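Local coordinates for outer membrane protein YopM (Yersinia pestis, PDB 1G9U) that probably acts as a secreted leucine-rich-repeat effector that alters host cell physiology and favours bacterial survival in host tissues, at residues Val160-Leu165 and Ala180-Leu185; Thr240-Asp245 and Pro257-Leu262; Leu279-Val284 and Asn298-Asn303. One frame throughout, in Å; residues are numbered along the deposited sequence.

Contact 1 of 3, residues Val160-Leu165 and Ala180-Leu185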
loop_
_atom_site.group_PDB
_atom_site.type_symbol
_atom_site.label_atom_id
_atom_site.label_comp_id
_atom_site.label_asym_id
_atom_site.label_seq_id
_atom_site.Cartn_x
_atom_site.Cartn_y
_atom_site.Cartn_z
ATOM N N VAL A 160 14.573 25.655 12.013
ATOM C CA VAL A 160 15.714 25.115 11.262
ATOM C C VAL A 160 15.645 23.604 11.079
ATOM O O VAL A 160 16.629 22.835 11.093
ATOM C CB VAL A 160 16.954 25.524 12.063
ATOM C CG1 VAL A 160 17.038 27.028 12.134
ATOM C CG2 VAL A 160 16.851 24.978 13.475
ATOM N N ASP A 161 14.407 23.151 10.889
ATOM C CA ASP A 161 14.086 21.758 10.624
ATOM C C ASP A 161 14.865 21.168 9.448
ATOM O O ASP A 161 14.986 21.816 8.398
ATOM C CB ASP A 161 12.629 21.581 10.183
ATOM C CG ASP A 161 11.533 21.447 11.174
ATOM O OD1 ASP A 161 10.356 21.523 10.762
ATOM O OD2 ASP A 161 11.764 21.267 12.387
ATOM N N ASN A 162 15.334 19.925 9.553
ATOM C CA ASN A 162 15.968 19.323 8.373
ATOM C C ASN A 162 17.217 20.108 7.968
ATOM O O ASN A 162 17.266 20.720 6.907
ATOM C CB ASN A 162 15.029 19.223 7.163
ATOM C CG ASN A 162 13.701 18.580 7.491
ATOM O OD1 ASN A 162 13.657 17.571 8.209
ATOM N ND2 ASN A 162 12.573 19.125 7.050
ATOM N N ASN A 163 18.177 20.058 8.880
ATOM C CA ASN A 163 19.503 20.598 8.611
ATOM C C ASN A 163 20.477 19.566 9.151
ATOM O O ASN A 163 20.224 18.367 9.223
ATOM C CB ASN A 163 19.607 21.999 9.226
ATOM C CG ASN A 163 18.941 23.002 8.300
ATOM O OD1 ASN A 163 19.525 23.344 7.279
ATOM N ND2 ASN A 163 17.733 23.452 8.588
ATOM N N SER A 164 21.654 19.941 9.584
ATOM C CA SER A 164 22.598 18.947 10.078
ATOM C C SER A 164 23.203 19.521 11.338
ATOM O O SER A 164 24.406 19.625 11.452
ATOM C CB SER A 164 23.729 18.789 9.054
ATOM O OG SER A 164 23.078 18.511 7.826
ATOM N N LEU A 165 22.293 19.988 12.183
ATOM C CA LEU A 165 22.835 20.651 13.367
ATOM C C LEU A 165 23.078 19.572 14.423
ATOM O O LEU A 165 22.108 18.877 14.689
ATOM C CB LEU A 165 21.872 21.716 13.869
ATOM C CG LEU A 165 21.538 22.815 12.842
ATOM C CD1 LEU A 165 20.169 23.429 13.089
ATOM C CD2 LEU A 165 22.642 23.866 12.849
ATOM N N ALA A 180 13.195 22.328 15.490
ATOM C CA ALA A 180 14.582 21.991 15.127
ATOM C C ALA A 180 14.616 20.486 14.896
ATOM O O ALA A 180 15.542 19.747 15.209
ATOM C CB ALA A 180 15.469 22.426 16.267
ATOM N N GLY A 181 13.477 20.021 14.386
ATOM C CA GLY A 181 13.322 18.584 14.177
ATOM C C GLY A 181 14.248 18.128 13.082
ATOM O O GLY A 181 14.729 18.870 12.225
ATOM N N ASN A 182 14.535 16.833 13.144
ATOM C CA ASN A 182 15.345 16.288 12.069
ATOM C C ASN A 182 16.691 16.928 11.828
ATOM O O ASN A 182 17.026 17.302 10.702
ATOM C CB ASN A 182 14.520 16.343 10.757
ATOM C CG ASN A 182 14.829 14.990 10.094
ATOM O OD1 ASN A 182 15.291 14.877 8.967
ATOM N ND2 ASN A 182 14.602 13.924 10.866
ATOM N N ASN A 183 17.451 17.086 12.894
ATOM C CA ASN A 183 18.823 17.545 12.801
ATOM C C ASN A 183 19.623 16.422 13.447
ATOM O O ASN A 183 19.146 15.281 13.448
ATOM C CB ASN A 183 19.036 18.869 13.529
ATOM C CG ASN A 183 18.501 19.982 12.628
ATOM O OD1 ASN A 183 19.246 20.543 11.830
ATOM N ND2 ASN A 183 17.203 20.211 12.743
ATOM N N GLN A 184 20.751 16.700 14.067
ATOM C CA GLN A 184 21.392 15.572 14.727
ATOM C C GLN A 184 21.711 15.956 16.167
ATOM O O GLN A 184 22.867 15.708 16.543
ATOM C CB GLN A 184 22.731 15.201 14.096
ATOM C CG GLN A 184 22.616 14.890 12.606
ATOM C CD GLN A 184 23.900 15.440 12.000
ATOM O OE1 GLN A 184 23.910 16.600 11.584
ATOM N NE2 GLN A 184 24.933 14.613 12.058
ATOM N N LEU A 185 20.726 16.560 16.816
ATOM C CA LEU A 185 20.952 17.084 18.166
ATOM C C LEU A 185 21.065 15.998 19.222
ATOM O O LEU A 185 20.241 15.085 19.291
ATOM C CB LEU A 185 19.797 18.023 18.523
ATOM C CG LEU A 185 19.501 19.134 17.519
ATOM C CD1 LEU A 185 18.293 19.920 18.021
ATOM C CD2 LEU A 185 20.714 20.029 17.299
#
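The backbone carbonyl V160 O is gripped by two asparagine amides that reach it from opposite faces of its plane. N183 ND2 of the next turn donates at 3.2 Å to V160 O, standing above the carbonyl plane yet keeping the acceptor within its own amide plane. From the other face comes N163 ND2, 2.8 Å from V160 O along a nearly straight N-H line (170°). The N183 amide is used at both ends: its OD1 accepts L165 N at 3.1 Å, in the carbonyl plane and on a lone pair. With CG anti to its own carbonyl carbon (chi1 -78°), N183 lies alongside L165, whose CD1 packs against the same OD1. This is the asparagine ladder of a leucine-rich repeat, in which the loop following each strand is tied to its neighbour by a buried asparagine; N163 and N205 make corresponding bonds toward V138 and A180. Backbone and carboxylate bonds flank the ladder. N162 N donates to G181 O at 2.9 Å, and L165 O accepts Q184 N at 2.6 Å. D161 OD2 takes G181 N at 2.9 Å on its anti side, 18° out of the carboxylate plane.

Contact 2 of 3, residues Thr240-Asp245 and Pro257-Leu262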
loop_
_atom_site.group_PDB
_atom_site.type_symbol
_atom_site.label_atom_id
_atom_site.label_comp_id
_atom_site.label_asym_id
_atom_site.label_seq_id
_atom_site.Cartn_x
_atom_site.Cartn_y
_atom_site.Cartn_z
ATOM N N THR A 240 -0.362 21.372 27.008
ATOM C CA THR A 240 -1.543 20.811 26.388
ATOM C C THR A 240 -1.321 19.694 25.392
ATOM O O THR A 240 -2.101 18.845 25.001
ATOM C CB THR A 240 -2.143 22.037 25.630
ATOM O OG1 THR A 240 -3.287 22.347 26.442
ATOM C CG2 THR A 240 -2.516 21.642 24.239
ATOM N N THR A 241 -0.080 19.656 24.919
ATOM C CA THR A 241 0.287 18.681 23.930
ATOM C C THR A 241 1.699 18.126 24.073
ATOM O O THR A 241 2.647 18.905 24.182
ATOM C CB THR A 241 0.156 19.321 22.527
ATOM O OG1 THR A 241 -1.193 19.787 22.387
ATOM C CG2 THR A 241 0.455 18.302 21.425
ATOM N N ILE A 242 1.734 16.786 24.065
ATOM C CA ILE A 242 2.993 16.051 24.167
ATOM C C ILE A 242 3.125 14.933 23.145
ATOM O O ILE A 242 2.328 13.991 23.078
ATOM C CB ILE A 242 3.169 15.470 25.577
ATOM C CG1 ILE A 242 3.284 16.548 26.656
ATOM C CG2 ILE A 242 4.385 14.569 25.636
ATOM C CD1 ILE A 242 3.249 15.948 28.046
ATOM N N TYR A 243 4.178 15.013 22.337
ATOM C CA TYR A 243 4.531 13.919 21.431
ATOM C C TYR A 243 5.925 13.440 21.855
ATOM O O TYR A 243 6.878 14.217 21.905
ATOM C CB TYR A 243 4.583 14.304 19.966
ATOM C CG TYR A 243 3.218 14.436 19.352
ATOM C CD1 TYR A 243 2.255 15.243 19.929
ATOM C CD2 TYR A 243 2.900 13.752 18.186
ATOM C CE1 TYR A 243 1.007 15.339 19.330
ATOM C CE2 TYR A 243 1.658 13.843 17.583
ATOM C CZ TYR A 243 0.712 14.655 18.175
ATOM O OH TYR A 243 -0.532 14.762 17.599
ATOM N N ALA A 244 5.965 12.169 22.201
ATOM C CA ALA A 244 7.152 11.467 22.616
ATOM C C ALA A 244 7.087 10.037 22.066
ATOM O O ALA A 244 7.684 9.158 22.692
ATOM C CB ALA A 244 7.337 11.479 24.123
ATOM N N ASP A 245 6.377 9.860 20.953
ATOM C CA ASP A 245 6.343 8.586 20.280
ATOM C C ASP A 245 7.754 8.139 19.880
ATOM O O ASP A 245 8.654 8.963 19.671
ATOM C CB ASP A 245 5.582 8.754 18.956
ATOM C CG ASP A 245 6.113 9.926 18.155
ATOM O OD1 ASP A 245 5.908 11.069 18.609
ATOM O OD2 ASP A 245 6.716 9.729 17.079
ATOM N N PRO A 257 -1.592 18.815 34.373
ATOM C CA PRO A 257 -3.000 18.767 34.768
ATOM C C PRO A 257 -3.920 19.193 33.636
ATOM O O PRO A 257 -5.132 18.982 33.671
ATOM C CB PRO A 257 -3.086 19.728 35.959
ATOM C CG PRO A 257 -1.729 20.280 36.196
ATOM C CD PRO A 257 -0.784 19.786 35.136
ATOM N N SER A 258 -3.444 19.826 32.557
ATOM C CA SER A 258 -4.453 20.250 31.593
ATOM C C SER A 258 -4.177 19.665 30.223
ATOM O O SER A 258 -4.646 20.168 29.201
ATOM C CB SER A 258 -4.427 21.777 31.564
ATOM O OG SER A 258 -5.222 22.293 32.628
ATOM N N LEU A 259 -3.390 18.607 30.259
ATOM C CA LEU A 259 -3.035 17.929 29.039
ATOM C C LEU A 259 -4.226 17.613 28.151
ATOM O O LEU A 259 -5.263 17.105 28.569
ATOM C CB LEU A 259 -2.277 16.623 29.384
ATOM C CG LEU A 259 -1.500 16.038 28.178
ATOM C CD1 LEU A 259 -0.461 17.023 27.691
ATOM C CD2 LEU A 259 -0.918 14.691 28.518
ATOM N N GLU A 260 -4.049 17.898 26.848
ATOM C CA GLU A 260 -5.161 17.541 25.966
ATOM C C GLU A 260 -4.810 16.474 24.936
ATOM O O GLU A 260 -5.629 15.659 24.534
ATOM C CB GLU A 260 -5.590 18.770 25.196
ATOM C CG GLU A 260 -6.359 19.762 26.054
ATOM C CD GLU A 260 -6.519 21.099 25.338
ATOM O OE1 GLU A 260 -6.583 21.074 24.089
ATOM O OE2 GLU A 260 -6.562 22.179 25.977
ATOM N N ALA A 261 -3.575 16.450 24.451
ATOM C CA ALA A 261 -3.272 15.443 23.444
ATOM C C ALA A 261 -1.962 14.809 23.892
ATOM O O ALA A 261 -1.051 15.616 24.132
ATOM C CB ALA A 261 -3.152 16.080 22.068
ATOM N N LEU A 262 -1.966 13.486 23.986
ATOM C CA LEU A 262 -0.743 12.727 24.309
ATOM C C LEU A 262 -0.428 11.616 23.291
ATOM O O LEU A 262 -1.245 10.728 22.987
ATOM C CB LEU A 262 -0.798 12.188 25.734
ATOM C CG LEU A 262 0.320 11.235 26.179
ATOM C CD1 LEU A 262 1.614 11.965 26.478
ATOM C CD2 LEU A 262 -0.191 10.495 27.401
#
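T240 O accepts two consecutive backbone N-H groups of the next repeat, E260 N at 2.8 Å and A261 N at 2.9 Å. The two donors differ in direction: A261 N lies nearly along the C=O axis, whereas E260 N comes in at a C=O...N angle of 118° and tilted from the carbonyl plane. One step further on, I242 N donates to A261 O at 3.0 Å, and that oxygen also faces the CA of T241. Beside the doubly used carbonyl the T240 and E260 side chains meet at a slant, T240 OG1 giving a weak 3.3 Å bond to E260 OE2. The pattern is that of parallel strand pairing between adjacent leucine-rich repeats, T241 beside A261 and I242 beside L262. Beneath the strands, on the face that carries I242 and L262, the leucine-rich core begins. L259 holds CG anti to its backbone N (chi1 -163°), which swings CD1 under the T240 carbonyl and to 3.9 Å from I242 CD1, the two chains crossing at about a right angle. L262 instead runs beside I242, its CD1 3.9 Å from I242 CG2. In the next shell, I220 and L282 continue the apolar row to either side of this pair, P276 and L279 pack on L259, and S278 OG is hydrogen-bonded to L259 O.

Contact 3 of 3, residues Leu279-Val284 and Asn298-Asn303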
loop_
_atom_site.group_PDB
_atom_site.type_symbol
_atom_site.label_atom_id
_atom_site.label_comp_id
_atom_site.label_asym_id
_atom_site.label_seq_id
_atom_site.Cartn_x
_atom_site.Cartn_y
_atom_site.Cartn_z
ATOM N N LEU A 279 -8.023 15.388 28.840
ATOM C CA LEU A 279 -7.380 14.701 27.724
ATOM C C LEU A 279 -8.406 14.377 26.651
ATOM O O LEU A 279 -9.498 13.902 26.962
ATOM C CB LEU A 279 -6.701 13.431 28.173
ATOM C CG LEU A 279 -5.583 12.939 27.245
ATOM C CD1 LEU A 279 -4.343 13.809 27.276
ATOM C CD2 LEU A 279 -5.252 11.518 27.699
ATOM N N THR A 280 -8.026 14.625 25.395
ATOM C CA THR A 280 -9.074 14.419 24.366
ATOM C C THR A 280 -8.575 13.618 23.182
ATOM O O THR A 280 -9.339 13.075 22.362
ATOM C CB THR A 280 -9.563 15.875 24.172
ATOM O OG1 THR A 280 -10.919 15.929 23.787
ATOM C CG2 THR A 280 -8.762 16.552 23.093
ATOM N N PHE A 281 -7.261 13.463 23.046
ATOM C CA PHE A 281 -6.475 12.738 22.081
ATOM C C PHE A 281 -5.357 11.942 22.766
ATOM O O PHE A 281 -4.458 12.499 23.400
ATOM C CB PHE A 281 -5.780 13.596 21.008
ATOM C CG PHE A 281 -6.857 14.307 20.191
ATOM C CD1 PHE A 281 -7.567 13.660 19.199
ATOM C CD2 PHE A 281 -7.111 15.648 20.434
ATOM C CE1 PHE A 281 -8.598 14.303 18.525
ATOM C CE2 PHE A 281 -8.177 16.293 19.845
ATOM C CZ PHE A 281 -8.884 15.618 18.865
ATOM N N LEU A 282 -5.463 10.620 22.597
ATOM C CA LEU A 282 -4.472 9.752 23.238
ATOM C C LEU A 282 -3.970 8.707 22.237
ATOM O O LEU A 282 -4.797 7.995 21.686
ATOM C CB LEU A 282 -5.062 9.011 24.420
ATOM C CG LEU A 282 -4.133 8.029 25.110
ATOM C CD1 LEU A 282 -2.883 8.659 25.710
ATOM C CD2 LEU A 282 -4.953 7.352 26.215
ATOM N N ASP A 283 -2.665 8.619 22.009
ATOM C CA ASP A 283 -2.164 7.568 21.107
ATOM C C ASP A 283 -1.217 6.696 21.939
ATOM O O ASP A 283 -0.185 7.262 22.313
ATOM C CB ASP A 283 -1.518 8.136 19.860
ATOM C CG ASP A 283 -1.155 7.126 18.789
ATOM O OD1 ASP A 283 -0.798 5.977 19.142
ATOM O OD2 ASP A 283 -1.254 7.460 17.594
ATOM N N VAL A 284 -1.616 5.467 22.271
ATOM C CA VAL A 284 -0.756 4.553 23.035
ATOM C C VAL A 284 -0.408 3.345 22.161
ATOM O O VAL A 284 0.023 2.283 22.589
ATOM C CB VAL A 284 -1.314 4.158 24.406
ATOM C CG1 VAL A 284 -1.385 5.386 25.320
ATOM C CG2 VAL A 284 -2.670 3.469 24.445
ATOM N N ASN A 298 -14.006 12.868 28.403
ATOM C CA ASN A 298 -14.004 13.739 27.242
ATOM C C ASN A 298 -13.085 13.276 26.118
ATOM O O ASN A 298 -12.836 13.983 25.144
ATOM C CB ASN A 298 -13.472 15.145 27.605
ATOM C CG ASN A 298 -14.267 15.733 28.760
ATOM O OD1 ASN A 298 -15.490 15.599 28.725
ATOM N ND2 ASN A 298 -13.551 16.321 29.710
ATOM N N LEU A 299 -12.487 12.099 26.292
ATOM C CA LEU A 299 -11.599 11.636 25.224
ATOM C C LEU A 299 -12.361 11.525 23.909
ATOM O O LEU A 299 -13.464 10.963 23.803
ATOM C CB LEU A 299 -11.064 10.284 25.674
ATOM C CG LEU A 299 -9.925 9.728 24.825
ATOM C CD1 LEU A 299 -8.761 10.716 24.935
ATOM C CD2 LEU A 299 -9.594 8.302 25.237
ATOM N N TYR A 300 -11.823 12.121 22.843
ATOM C CA TYR A 300 -12.476 11.973 21.554
ATOM C C TYR A 300 -11.783 10.908 20.704
ATOM O O TYR A 300 -12.377 10.351 19.771
ATOM C CB TYR A 300 -12.395 13.241 20.700
ATOM C CG TYR A 300 -13.137 14.398 21.320
ATOM C CD1 TYR A 300 -14.384 14.179 21.910
ATOM C CD2 TYR A 300 -12.577 15.676 21.300
ATOM C CE1 TYR A 300 -15.053 15.240 22.478
ATOM C CE2 TYR A 300 -13.248 16.746 21.861
ATOM C CZ TYR A 300 -14.481 16.499 22.448
ATOM O OH TYR A 300 -15.168 17.560 22.986
ATOM N N TYR A 301 -10.473 10.737 20.923
ATOM C CA TYR A 301 -9.846 9.855 19.905
ATOM C C TYR A 301 -8.965 8.907 20.671
ATOM O O TYR A 301 -8.219 9.417 21.516
ATOM C CB TYR A 301 -9.062 10.741 18.976
ATOM C CG TYR A 301 -7.937 10.035 18.255
ATOM C CD1 TYR A 301 -8.233 9.400 17.056
ATOM C CD2 TYR A 301 -6.613 9.997 18.677
ATOM C CE1 TYR A 301 -7.254 8.746 16.332
ATOM C CE2 TYR A 301 -5.623 9.342 17.978
ATOM C CZ TYR A 301 -5.959 8.718 16.790
ATOM O OH TYR A 301 -5.000 8.052 16.075
ATOM N N LEU A 302 -9.067 7.642 20.345
ATOM C CA LEU A 302 -8.164 6.731 21.067
ATOM C C LEU A 302 -7.537 5.740 20.089
ATOM O O LEU A 302 -8.208 4.969 19.414
ATOM C CB LEU A 302 -8.914 6.013 22.167
ATOM C CG LEU A 302 -8.205 4.763 22.688
ATOM C CD1 LEU A 302 -6.920 5.132 23.409
ATOM C CD2 LEU A 302 -9.148 4.064 23.660
ATOM N N ASN A 303 -6.209 5.792 19.986
ATOM C CA ASN A 303 -5.487 4.889 19.097
ATOM C C ASN A 303 -4.665 3.959 19.973
ATOM O O ASN A 303 -3.663 4.297 20.587
ATOM C CB ASN A 303 -4.651 5.622 18.044
ATOM C CG ASN A 303 -3.931 4.636 17.126
ATOM O OD1 ASN A 303 -4.043 3.415 17.306
ATOM N ND2 ASN A 303 -3.120 5.136 16.193
#
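Strands 281-283 and 301-303 are parallel neighbours of the leucine-rich-repeat solenoid, 2° apart in direction, and backbone hydrogen bonds zip them together. T280 O takes both Y300 N, at 2.7 Å, and Y301 N from the same face of its plane. Beyond it L282 N donates to Y301 O, N303 N to L282 O and V284 N to N303 O, the last at 2.9 Å. Among the apolar contacts, L282 and L302 lie side by side on the core face, CD2 to CD1 4.1 Å, while L299 CD1 tucks under the T280 carbonyl and reaches L282 CB. On the opposite face the F281 and Y301 side chains cross at about a right angle, and F281 CD1 presses on Y301 CB at 3.3 Å. Side-chain polar groups form the third kind. D283 and N303 run alongside each other, carboxylate and amide planes 42° apart, and each has a serine partner, S285 for D283 OD1 and S305 for N303 OD1. The Y300 hydroxyl bonds Q57 of a neighbouring subunit, which ties this turn to the assembly. T280 OG1, placed anti to the backbone N (chi1 -151°), sits over one face of the Y300 ring at its rim, 3.0 Å from Y300 CD2, and donates to N298 O at 3.1 Å.

Contacts 2 and 3 hold neighbouring strands of the solenoid and touch through strands 261-263 and 281-283, where L262 O and L262 N probably bond D283 N and F281 O; their centres lie about 10 Å apart. Contact 1, about 29 Å between centres from contact 3, joins two loops after strands. All three are partly buried and link successive turns, yet their chemistry differs. In contact 1 side-chain amides supply much of the polar gripping; in contacts 2 and 3 the backbone of the strands and of the residues leading into them does so, over leucine and isoleucine packing. Contact 3 adds aromatic groups on the face away from the core, including an exposed phenylalanine, and a bond to another subunit.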